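Side-chain contacts in lipolytic enzyme, g-d-s-l (Clostridium thermocellum, PDB 2W47), which belongs to the family 6 carbohydrate-binding modules, compact beta-sandwich domains that attach to glycans, and holds a calcium ion in this crystal: residues Ile18-Asn23 with Gly120-Tyr125; Tyr34-Gly39 with Ala66-Arg71; Leu56-Ala61 with Ile110-Ile115; Met70-Asn75 with Ala97-Asn102. All coordinates share one frame; numbering follows the deposited sequence. Where two conformers were deposited one is given.

Interaction 1 (Ile18-Asn23 with Gly120-Tyr125); sequences ILETVN and GPNVDY. With AQA (4-deoxy-beta-L-threo-hex-4-enopyranuronic acid), chain B.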
# COMPACT_ATOMS: atom_id res chain seq x y z
N ILE A 18 -3.84 11.71 -5.24
CA ILE A 18 -5.12 12.25 -4.80
C ILE A 18 -6.01 11.16 -4.23
O ILE A 18 -5.74 9.97 -4.40
CB ILE A 18 -5.86 12.97 -5.96
CG1 ILE A 18 -6.34 11.96 -7.03
CG2 ILE A 18 -4.98 14.08 -6.54
CD1 ILE A 18 -7.19 12.55 -8.16
N LEU A 19 -7.08 11.58 -3.55
CA LEU A 19 -8.16 10.69 -3.16
C LEU A 19 -9.27 10.87 -4.18
O LEU A 19 -9.67 12.00 -4.48
CB LEU A 19 -8.69 11.06 -1.77
CG LEU A 19 -7.68 10.99 -0.62
CD1 LEU A 19 -8.31 11.40 0.70
CD2 LEU A 19 -7.07 9.59 -0.53
N GLU A 20 -9.76 9.76 -4.73
CA GLU A 20 -10.82 9.83 -5.72
C GLU A 20 -11.80 8.68 -5.58
O GLU A 20 -11.59 7.76 -4.76
CB GLU A 20 -10.26 9.93 -7.14
CG GLU A 20 -9.68 8.65 -7.67
CD GLU A 20 -9.28 8.72 -9.13
OE1 GLU A 20 -9.28 7.65 -9.77
OE2 GLU A 20 -8.95 9.82 -9.63
N THR A 21 -12.87 8.74 -6.37
CA THR A 21 -13.96 7.77 -6.28
C THR A 21 -14.38 7.28 -7.67
O THR A 21 -15.43 6.66 -7.82
CB THR A 21 -15.20 8.40 -5.65
OG1 THR A 21 -15.59 9.51 -6.46
CG2 THR A 21 -14.93 8.89 -4.23
N VAL A 22 -13.55 7.56 -8.67
CA VAL A 22 -13.89 7.32 -10.08
C VAL A 22 -14.27 5.87 -10.41
O VAL A 22 -15.31 5.62 -11.01
CB VAL A 22 -12.74 7.78 -11.01
CG1 VAL A 22 -13.04 7.45 -12.48
CG2 VAL A 22 -12.51 9.27 -10.84
N ASN A 23 -13.42 4.93 -10.02
CA ASN A 23 -13.59 3.54 -10.40
C ASN A 23 -14.25 2.73 -9.32
O ASN A 23 -13.78 2.70 -8.18
CB ASN A 23 -12.23 2.93 -10.75
CG ASN A 23 -11.57 3.61 -11.91
OD1 ASN A 23 -10.49 4.18 -11.77
ND2 ASN A 23 -12.22 3.58 -13.06
N GLY A 120 2.06 4.99 -9.26
CA GLY A 120 1.69 3.78 -8.53
C GLY A 120 0.32 3.28 -8.95
O GLY A 120 -0.40 3.98 -9.67
N PRO A 121 -0.05 2.08 -8.49
CA PRO A 121 -1.39 1.57 -8.74
C PRO A 121 -2.39 2.41 -7.96
O PRO A 121 -2.01 3.16 -7.05
CB PRO A 121 -1.34 0.16 -8.13
CG PRO A 121 -0.35 0.28 -7.02
CD PRO A 121 0.72 1.17 -7.62
N ASN A 122 -3.67 2.29 -8.29
CA ASN A 122 -4.70 2.84 -7.41
C ASN A 122 -4.76 1.97 -6.16
O ASN A 122 -4.73 0.74 -6.26
CB ASN A 122 -6.05 2.88 -8.10
CG ASN A 122 -6.13 3.95 -9.17
OD1 ASN A 122 -5.29 4.84 -9.25
ND2 ASN A 122 -7.18 3.87 -10.00
N VAL A 123 -4.83 2.60 -4.99
CA VAL A 123 -4.74 1.87 -3.72
C VAL A 123 -5.95 2.16 -2.84
O VAL A 123 -6.23 3.32 -2.47
CB VAL A 123 -3.43 2.17 -2.95
CG1 VAL A 123 -3.41 1.44 -1.63
CG2 VAL A 123 -2.20 1.77 -3.79
N ASP A 124 -6.67 1.09 -2.51
CA ASP A 124 -7.90 1.18 -1.73
C ASP A 124 -7.62 1.34 -0.24
O ASP A 124 -8.23 2.18 0.45
CB ASP A 124 -8.72 -0.09 -1.98
CG ASP A 124 -10.09 -0.04 -1.38
OD1 ASP A 124 -10.65 1.06 -1.21
OD2 ASP A 124 -10.64 -1.13 -1.09
N TYR A 125 -6.71 0.51 0.27
CA TYR A 125 -6.34 0.49 1.68
C TYR A 125 -5.10 -0.35 1.90
O TYR A 125 -4.64 -1.05 0.98
CB TYR A 125 -7.48 -0.04 2.56
CG TYR A 125 -7.96 -1.46 2.30
CD1 TYR A 125 -7.14 -2.56 2.56
CD2 TYR A 125 -9.26 -1.70 1.88
CE1 TYR A 125 -7.59 -3.87 2.35
CE2 TYR A 125 -9.73 -3.00 1.69
CZ TYR A 125 -8.89 -4.07 1.93
OH TYR A 125 -9.33 -5.36 1.74
O6A AQA B . -3.39 5.65 -15.06
C6 AQA B . -4.01 5.81 -13.97
O6B AQA B . -3.40 5.90 -12.86
C5 AQA B . -5.34 5.87 -13.98
O5 AQA B . -5.99 5.73 -15.28
C4 AQA B . -6.05 6.04 -12.84
C3 AQA B . -7.53 6.34 -12.90
O3 AQA B . -8.20 5.96 -11.68
C2 AQA B . -8.11 5.58 -14.08
O2 AQA B . -9.51 5.83 -14.21
C1 AQA B . -7.39 5.98 -15.36
O HOH W 1 -9.21 1.81 -9.55
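Asn23 and Asn122 come together at the O3 hydroxyl of the bound sugar AQA, with Asn23 OD1 and Asn122 ND2 3.8 Å apart, too far for a direct hydrogen bond. Asn122 ND2 donates to AQA O3 over 2.9 Å, with an N-H...O angle of 155°. Two oxygens also approach the hydroxyl: Glu20 OE1 lies 2.8 Å from AQA O3 and Asn23 OD1 lies 2.9 Å from AQA O3. Asn23 OD1 also accepts from the neighbouring hydroxyl, AQA O2, at 3.1 Å, so one amide oxygen lies within reach of two adjacent hydroxyls. A water sits beside the site: it accepts from Asn122 ND2 at 2.9 Å and donates only weakly to Asn23 OD1.

Second-shell groups place the carboxylate. Glu20 has CG between its backbone N and carbonyl carbon (chi1 74°), and the chain then runs out extended to carry OE1 to the sugar. Tyr31 OH bonds to Glu20 OE1 and Asn33 ND2 to OE2, fixing the rotation of the group; the same Tyr31 hydroxyl also holds the backbone N of Asn23. Asn122, at the start of strand 122-130, packs its side chain on Trp91, Tyr31 and Asn33. Asparagine suits both amide positions because it is short and neutral and can offer either an N-H or an oxygen. One N-H and two oxygens thus converge on O3, an arrangement suited to an uncharged hydroxyl that both accepts and donates.

Interaction 2 (Tyr34-Gly39 with Ala66-Arg71); sequences YHNEVG and ANRPMR. With CA (calcium ion), chain C; AQA (4-deoxy-beta-L-threo-hex-4-enopyranuronic acid), chain B.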
# COMPACT_ATOMS: atom_id res chain seq x y z
N TYR A 34 -2.43 7.79 -7.66
CA TYR A 34 -1.14 8.45 -7.76
C TYR A 34 -1.10 9.35 -8.99
O TYR A 34 -1.67 9.02 -10.02
CB TYR A 34 -0.04 7.40 -7.93
CG TYR A 34 0.39 6.65 -6.69
CD1 TYR A 34 -0.42 5.67 -6.12
CD2 TYR A 34 1.63 6.89 -6.11
CE1 TYR A 34 -0.01 4.96 -5.00
CE2 TYR A 34 2.05 6.18 -4.98
CZ TYR A 34 1.22 5.22 -4.43
OH TYR A 34 1.59 4.51 -3.32
N HIS A 35 -0.40 10.49 -8.90
CA HIS A 35 -0.04 11.21 -10.12
C HIS A 35 0.74 10.27 -11.02
O HIS A 35 1.51 9.43 -10.54
CB HIS A 35 0.84 12.42 -9.80
CG HIS A 35 0.13 13.55 -9.14
ND1 HIS A 35 -1.19 13.50 -8.76
CD2 HIS A 35 0.58 14.77 -8.76
CE1 HIS A 35 -1.53 14.65 -8.19
NE2 HIS A 35 -0.47 15.43 -8.17
N ASN A 36 0.56 10.42 -12.33
CA ASN A 36 1.29 9.58 -13.26
C ASN A 36 2.68 10.14 -13.51
O ASN A 36 2.98 10.78 -14.53
CB ASN A 36 0.46 9.31 -14.52
CG ASN A 36 -0.73 8.40 -14.23
OD1 ASN A 36 -1.36 8.47 -13.16
ND2 ASN A 36 -1.04 7.51 -15.16
N GLU A 37 3.52 9.92 -12.51
CA GLU A 37 4.90 10.40 -12.48
C GLU A 37 5.70 9.61 -11.45
O GLU A 37 5.13 8.93 -10.59
CB GLU A 37 4.94 11.90 -12.17
CG GLU A 37 4.47 12.26 -10.76
CD GLU A 37 4.41 13.76 -10.53
OE1 GLU A 37 3.64 14.45 -11.24
OE2 GLU A 37 5.12 14.24 -9.62
N VAL A 38 7.02 9.70 -11.54
CA VAL A 38 7.89 9.09 -10.55
C VAL A 38 7.70 9.78 -9.20
O VAL A 38 7.57 11.01 -9.13
CB VAL A 38 9.39 9.19 -10.98
CG1 VAL A 38 10.33 8.72 -9.87
CG2 VAL A 38 9.64 8.40 -12.25
N GLY A 39 7.67 9.00 -8.12
CA GLY A 39 7.90 9.57 -6.79
C GLY A 39 6.71 9.93 -5.93
O GLY A 39 6.90 10.32 -4.78
N ALA A 66 1.05 -2.79 -17.67
CA ALA A 66 2.39 -2.72 -17.12
C ALA A 66 2.41 -2.70 -15.59
O ALA A 66 1.60 -2.02 -14.95
CB ALA A 66 3.13 -1.52 -17.66
N ASN A 67 3.36 -3.43 -15.04
CA ASN A 67 3.64 -3.44 -13.61
C ASN A 67 3.91 -2.02 -13.13
O ASN A 67 4.62 -1.25 -13.80
CB ASN A 67 4.86 -4.33 -13.36
CG ASN A 67 5.18 -4.50 -11.89
OD1 ASN A 67 4.30 -4.38 -11.03
ND2 ASN A 67 6.44 -4.80 -11.59
N ARG A 68 3.36 -1.67 -11.97
CA ARG A 68 3.60 -0.36 -11.35
C ARG A 68 4.32 -0.59 -10.02
O ARG A 68 3.69 -0.59 -8.96
CB ARG A 68 2.28 0.39 -11.14
CG ARG A 68 1.69 0.88 -12.45
CD ARG A 68 0.50 1.79 -12.23
NE ARG A 68 0.09 2.45 -13.47
CZ ARG A 68 -0.87 3.37 -13.52
NH1 ARG A 68 -1.50 3.74 -12.41
NH2 ARG A 68 -1.18 3.93 -14.68
N PRO A 69 5.64 -0.81 -10.08
CA PRO A 69 6.38 -1.20 -8.88
C PRO A 69 6.51 -0.04 -7.90
O PRO A 69 6.53 1.14 -8.29
CB PRO A 69 7.74 -1.63 -9.44
CG PRO A 69 7.89 -0.81 -10.68
CD PRO A 69 6.52 -0.74 -11.26
N MET A 70 6.59 -0.38 -6.62
CA MET A 70 6.76 0.63 -5.58
C MET A 70 7.81 0.23 -4.58
O MET A 70 7.99 -0.96 -4.27
CB MET A 70 5.44 0.92 -4.86
CG MET A 70 4.34 1.39 -5.79
SD MET A 70 3.12 2.42 -4.98
CE MET A 70 2.08 1.18 -4.19
N ARG A 71 8.52 1.23 -4.08
CA ARG A 71 9.53 1.08 -3.05
C ARG A 71 8.83 1.17 -1.70
O ARG A 71 8.17 2.17 -1.41
CB ARG A 71 10.56 2.20 -3.20
CG ARG A 71 11.92 1.95 -2.56
CD ARG A 71 12.87 3.13 -2.78
NE ARG A 71 13.08 3.42 -4.20
CZ ARG A 71 12.51 4.43 -4.86
NH1 ARG A 71 12.77 4.60 -6.14
NH2 ARG A 71 11.70 5.28 -4.23
CA CA C . -2.59 7.25 -11.26
O6A AQA B . -3.39 5.65 -15.06
C6 AQA B . -4.01 5.81 -13.97
O6B AQA B . -3.40 5.90 -12.86
C5 AQA B . -5.34 5.87 -13.98
O5 AQA B . -5.99 5.73 -15.28
C4 AQA B . -6.05 6.04 -12.84
C3 AQA B . -7.53 6.34 -12.90
O3 AQA B . -8.20 5.96 -11.68
C2 AQA B . -8.11 5.58 -14.08
O2 AQA B . -9.51 5.83 -14.21
C1 AQA B . -7.39 5.98 -15.36
O HOH W 2 -2.67 5.51 -9.38
O HOH W 3 -3.63 8.73 -12.78
O HOH W 4 -0.43 6.40 -11.27
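Tyr34 points its phenol at Met70, and the sulfur makes a Met-aromatic contact: Met70 SD lies 4.2 Å from the centroid of the Tyr34 ring, set obliquely at 44° from the ring normal. The two side chains come from opposite directions, and Met70 SD comes closest at Tyr34 OH, 3.1 Å away. The hydroxyl is hydrogen-bonded to the carbonyl of Ala112. At its other end Tyr34 serves the metal, its backbone O binding the calcium ion at 2.3 Å while its N donates to a calcium-bound water.

Asn36, centre of an inverse gamma turn, divides its amide between two tasks. Its OD1 binds the calcium ion at 2.6 Å, and its ND2 donates to the sugar carboxylate oxygen AQA O6A at 3.0 Å. The other carboxylate oxygen, AQA O6B, is itself a calcium ligand; Asn33 and three waters bring the ligands to seven. Arg68, extended from CG to NE, arrives from the facing segment and meets the carboxylate with both terminal nitrogens, NH1 to AQA O6B at 2.9 Å and NH2 to AQA O6A at 2.8 Å, the latter oxygen lying in the guanidinium plane. The amide and guanidinium planes stand 89° apart, and the two nitrogens approach O6A from directions well separated from each other. Asp118 ties both down, by a salt bridge to Arg68 and a hydrogen bond from Asn36.

The loop following strand 31-34 thus faces the residues leading into strand 70-74, while Tyr34 and Met70 both rest against strand 106-114.

Interaction 3 (Leu56-Ala61 with Ile110-Ile115); sequences LIFRYA and IRATAI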
# COMPACT_ATOMS: atom_id res chain seq x y z
N LEU A 56 1.52 -6.92 5.54
CA LEU A 56 1.10 -5.62 5.02
C LEU A 56 0.53 -5.90 3.65
O LEU A 56 1.27 -6.23 2.72
CB LEU A 56 2.30 -4.67 4.91
CG LEU A 56 3.22 -4.56 6.13
CD1 LEU A 56 4.39 -3.62 5.83
CD2 LEU A 56 2.44 -4.08 7.33
N ILE A 57 -0.79 -5.81 3.52
CA ILE A 57 -1.47 -6.13 2.28
C ILE A 57 -2.13 -4.88 1.70
O ILE A 57 -2.97 -4.25 2.35
CB ILE A 57 -2.53 -7.24 2.47
CG1 ILE A 57 -1.86 -8.54 2.96
CG2 ILE A 57 -3.30 -7.48 1.18
CD1 ILE A 57 -2.82 -9.73 3.12
N PHE A 58 -1.74 -4.53 0.48
CA PHE A 58 -2.37 -3.42 -0.23
C PHE A 58 -3.47 -3.98 -1.12
O PHE A 58 -3.22 -4.91 -1.90
CB PHE A 58 -1.35 -2.70 -1.12
CG PHE A 58 -0.20 -2.11 -0.37
CD1 PHE A 58 -0.25 -0.80 0.09
CD2 PHE A 58 0.96 -2.86 -0.13
CE1 PHE A 58 0.83 -0.24 0.78
CE2 PHE A 58 2.04 -2.31 0.55
CZ PHE A 58 1.98 -1.00 1.01
N ARG A 59 -4.68 -3.45 -1.00
CA ARG A 59 -5.71 -3.75 -1.98
C ARG A 59 -5.61 -2.68 -3.05
O ARG A 59 -5.66 -1.50 -2.75
CB ARG A 59 -7.09 -3.77 -1.33
CG ARG A 59 -8.21 -4.16 -2.28
CD ARG A 59 -9.52 -4.44 -1.55
NE ARG A 59 -10.53 -5.03 -2.44
CZ ARG A 59 -11.49 -4.34 -3.06
NH1 ARG A 59 -12.37 -4.97 -3.83
NH2 ARG A 59 -11.57 -3.02 -2.92
N TYR A 60 -5.45 -3.10 -4.31
CA TYR A 60 -5.05 -2.19 -5.37
C TYR A 60 -5.69 -2.55 -6.71
O TYR A 60 -6.14 -3.68 -6.91
CB TYR A 60 -3.52 -2.18 -5.50
CG TYR A 60 -2.99 -3.33 -6.33
CD1 TYR A 60 -2.72 -3.15 -7.68
CD2 TYR A 60 -2.78 -4.58 -5.77
CE1 TYR A 60 -2.25 -4.19 -8.46
CE2 TYR A 60 -2.31 -5.64 -6.55
CZ TYR A 60 -2.05 -5.43 -7.89
OH TYR A 60 -1.59 -6.45 -8.69
N ALA A 61 -5.71 -1.58 -7.62
CA ALA A 61 -6.12 -1.83 -8.99
C ALA A 61 -5.06 -1.29 -9.93
O ALA A 61 -4.43 -0.28 -9.65
CB ALA A 61 -7.48 -1.20 -9.29
N ILE A 110 4.85 3.64 7.44
CA ILE A 110 4.90 2.76 6.28
C ILE A 110 4.58 3.54 5.01
O ILE A 110 3.51 4.11 4.89
CB ILE A 110 3.96 1.55 6.46
CG1 ILE A 110 4.30 0.81 7.78
CG2 ILE A 110 4.03 0.62 5.23
CD1 ILE A 110 3.69 -0.57 7.97
N ARG A 111 5.54 3.58 4.08
CA ARG A 111 5.40 4.35 2.85
C ARG A 111 5.58 3.48 1.62
O ARG A 111 6.48 2.62 1.56
CB ARG A 111 6.39 5.53 2.82
CG ARG A 111 6.23 6.44 1.60
CD ARG A 111 7.32 7.48 1.52
NE ARG A 111 7.24 8.43 2.63
CZ ARG A 111 7.94 9.55 2.68
NH1 ARG A 111 8.77 9.87 1.69
NH2 ARG A 111 7.80 10.36 3.73
N ALA A 112 4.73 3.72 0.62
CA ALA A 112 4.83 3.08 -0.69
C ALA A 112 5.03 4.17 -1.74
O ALA A 112 4.13 4.98 -1.96
CB ALA A 112 3.57 2.27 -0.98
N THR A 113 6.21 4.17 -2.36
CA THR A 113 6.61 5.23 -3.28
C THR A 113 6.67 4.69 -4.70
O THR A 113 7.30 3.66 -4.96
CB THR A 113 8.00 5.78 -2.89
OG1 THR A 113 7.93 6.29 -1.55
CG2 THR A 113 8.44 6.91 -3.79
N ALA A 114 6.05 5.41 -5.63
CA ALA A 114 6.04 5.00 -7.03
C ALA A 114 7.43 5.14 -7.64
O ALA A 114 8.07 6.18 -7.51
CB ALA A 114 5.04 5.83 -7.81
N ILE A 115 7.87 4.07 -8.31
CA ILE A 115 9.19 4.03 -8.93
C ILE A 115 9.18 4.53 -10.38
O ILE A 115 10.08 5.28 -10.77
CB ILE A 115 9.78 2.61 -8.88
CG1 ILE A 115 10.11 2.22 -7.43
CG2 ILE A 115 11.04 2.51 -9.73
CD1 ILE A 115 10.31 0.74 -7.23
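Ile110 has the most surface covered here, 54 Å², and spends it on Leu56. The two side chains reach toward each other tip to tip: Ile110 CD1 sits against both branches of the leucine, 3.8 Å from Leu56 CD1 and 3.8 Å from Leu56 CD2. With chi2 at -167° the isoleucine chain is extended from CB through CG1, which carries its terminal methyl across to the fork of the leucine. A forked chain opposite a long one fills the gap without any polar atom having to be buried.

Two residues further along each strand the roles change, and a large ring meets a small methyl. Phe58 reaches across so that CE1 lies 4.1 Å from Ala112 CB, with CZ at the same distance; the methyl approaches the ring obliquely. Such apolar contact between the inward side chains of two stacked sheets is what builds the core of the beta-sandwich of this family. Strand 52-61 belongs to the four-stranded sheet and strand 106-114 to the five-stranded one, and no backbone hydrogen bond joins them. The CA atoms of Phe58 and Ala112 are 9.7 Å apart, a spacing that must be filled by side chains, and alanine suits its place because phenylalanine supplies most of the length. Around them Trp44 touches Phe58, Val46 touches Ile110, and Leu126 and Val128 touch Leu56, while Met70 and Ile72 lie on Ala112.

Interaction 4 (Met70-Asn75 with Ala97-Asn102); sequences MRITVN and AGIVAN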
# COMPACT_ATOMS: atom_id res chain seq x y z
N MET A 70 6.59 -0.38 -6.62
CA MET A 70 6.76 0.63 -5.58
C MET A 70 7.81 0.23 -4.58
O MET A 70 7.99 -0.96 -4.27
CB MET A 70 5.44 0.92 -4.86
CG MET A 70 4.34 1.39 -5.79
SD MET A 70 3.12 2.42 -4.98
CE MET A 70 2.08 1.18 -4.19
N ARG A 71 8.52 1.23 -4.08
CA ARG A 71 9.53 1.08 -3.05
C ARG A 71 8.83 1.17 -1.70
O ARG A 71 8.17 2.17 -1.41
CB ARG A 71 10.56 2.20 -3.20
CG ARG A 71 11.92 1.95 -2.56
CD ARG A 71 12.87 3.13 -2.78
NE ARG A 71 13.08 3.42 -4.20
CZ ARG A 71 12.51 4.43 -4.86
NH1 ARG A 71 12.77 4.60 -6.14
NH2 ARG A 71 11.70 5.28 -4.23
N ILE A 72 8.97 0.14 -0.88
CA ILE A 72 8.32 0.10 0.42
C ILE A 72 9.32 0.36 1.52
O ILE A 72 10.35 -0.32 1.61
CB ILE A 72 7.61 -1.25 0.67
CG1 ILE A 72 6.82 -1.70 -0.57
CG2 ILE A 72 6.73 -1.18 1.93
CD1 ILE A 72 5.76 -0.71 -1.07
N THR A 73 9.00 1.34 2.35
CA THR A 73 9.85 1.67 3.49
C THR A 73 9.07 1.56 4.80
O THR A 73 7.88 1.84 4.86
CB THR A 73 10.47 3.09 3.37
OG1 THR A 73 9.44 4.06 3.15
CG2 THR A 73 11.46 3.15 2.22
N VAL A 74 9.78 1.12 5.84
CA VAL A 74 9.24 1.11 7.20
C VAL A 74 10.19 1.97 8.02
O VAL A 74 11.37 1.66 8.15
CB VAL A 74 9.17 -0.31 7.79
CG1 VAL A 74 8.76 -0.28 9.27
CG2 VAL A 74 8.21 -1.17 7.00
N ASN A 75 9.67 3.09 8.52
CA ASN A 75 10.48 4.05 9.26
C ASN A 75 11.68 4.53 8.42
O ASN A 75 12.76 4.83 8.95
CB ASN A 75 10.90 3.45 10.61
CG ASN A 75 9.71 2.89 11.38
OD1 ASN A 75 9.72 1.73 11.85
ND2 ASN A 75 8.67 3.69 11.49
N ALA A 97 -1.71 -7.21 -3.01
CA ALA A 97 -0.26 -7.43 -3.06
C ALA A 97 0.26 -7.19 -1.67
O ALA A 97 -0.05 -6.16 -1.05
CB ALA A 97 0.40 -6.50 -4.07
N GLY A 98 1.04 -8.13 -1.16
CA GLY A 98 1.45 -8.08 0.23
C GLY A 98 2.90 -8.43 0.45
O GLY A 98 3.55 -9.07 -0.39
N ILE A 99 3.41 -7.98 1.59
CA ILE A 99 4.72 -8.38 2.10
C ILE A 99 4.58 -8.66 3.59
O ILE A 99 3.61 -8.24 4.23
CB ILE A 99 5.84 -7.32 1.87
CG1 ILE A 99 5.49 -5.98 2.54
CG2 ILE A 99 6.16 -7.16 0.39
CD1 ILE A 99 6.66 -5.02 2.62
N VAL A 100 5.56 -9.37 4.13
CA VAL A 100 5.69 -9.52 5.56
C VAL A 100 6.87 -8.64 5.99
O VAL A 100 7.92 -8.65 5.35
CB VAL A 100 5.91 -11.00 5.96
CG1 VAL A 100 6.16 -11.12 7.44
CG2 VAL A 100 4.70 -11.82 5.56
N ALA A 101 6.68 -7.87 7.05
CA ALA A 101 7.71 -6.98 7.55
C ALA A 101 7.74 -6.98 9.06
O ALA A 101 6.71 -7.17 9.70
CB ALA A 101 7.47 -5.56 7.03
N ASN A 102 8.93 -6.75 9.61
CA ASN A 102 9.07 -6.59 11.04
C ASN A 102 8.69 -5.18 11.45
O ASN A 102 9.19 -4.20 10.87
CB ASN A 102 10.50 -6.92 11.49
CG ASN A 102 10.79 -8.42 11.46
OD1 ASN A 102 11.91 -8.83 11.18
ND2 ASN A 102 9.78 -9.23 11.76
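Val74 touches the one flat group that enters this contact, the backbone carbonyl of Asn102, with Val74 CG1 4.3 Å from Asn102 O. Everything else that meets is aliphatic. The valine's other branch faces the methyl of the preceding residue, Val74 CG2 lying 4.5 Å from Ala101 CB. This is a loose approach, although the backbones come nearer here than at the isoleucine pair: the CA atoms of Val74 and Ala101 are 8.2 Å apart, and a short alanine opposite a branched valine fits that spacing.

The isoleucines make the closer contact. Ile72 CG2 lies 3.9 Å from Ile99 CD1, and the two chains slide past one another in opposite directions, so a branch methyl of one meets the end of the other. Ile99 carries CG1 between its backbone N and carbonyl carbon (chi1 59°), and its onward extension delivers CD1 to the neighbour. Beta-branched residues suit such strands, for they accept extended backbone angles and present broad apolar sides.

Segments 70-74 and 97-102 run in roughly the same sense, their axes 27° apart and 9.2 Å from each other at closest approach, and belong to different sheets of the sandwich. Strand 70-74 lies in the five-stranded sheet between 106-114 and the outermost strand 77-83, whose Val79 and Met83 also pack on Ile99. Strand 95-103 is the outermost of the four-stranded sheet and pairs with 52-61, from which Leu56 touches Ala101.

Overall arrangement
Interactions 3 and 4 form the apolar interior between the two sheets: the former lies at the centre of the chain, and the latter extends the same interface to strand 95-103 at the border of one sheet. Methyl and ring contacts do all the work there. Interactions 1 and 2 lie at the sandwich end that holds sugar and calcium. Interaction 1 is partly buried and wholly polar; interaction 2 is buried, with calcium, amide and guanidinium at the sugar and a Met-aromatic contact toward the core. Both grip AQA, one by its O2 and O3 hydroxyls, the other by its carboxylate. Strand 70-74 serves interactions 2 and 4, and an Asp124-Arg59 salt bridge connects segments 120-125 and 56-61.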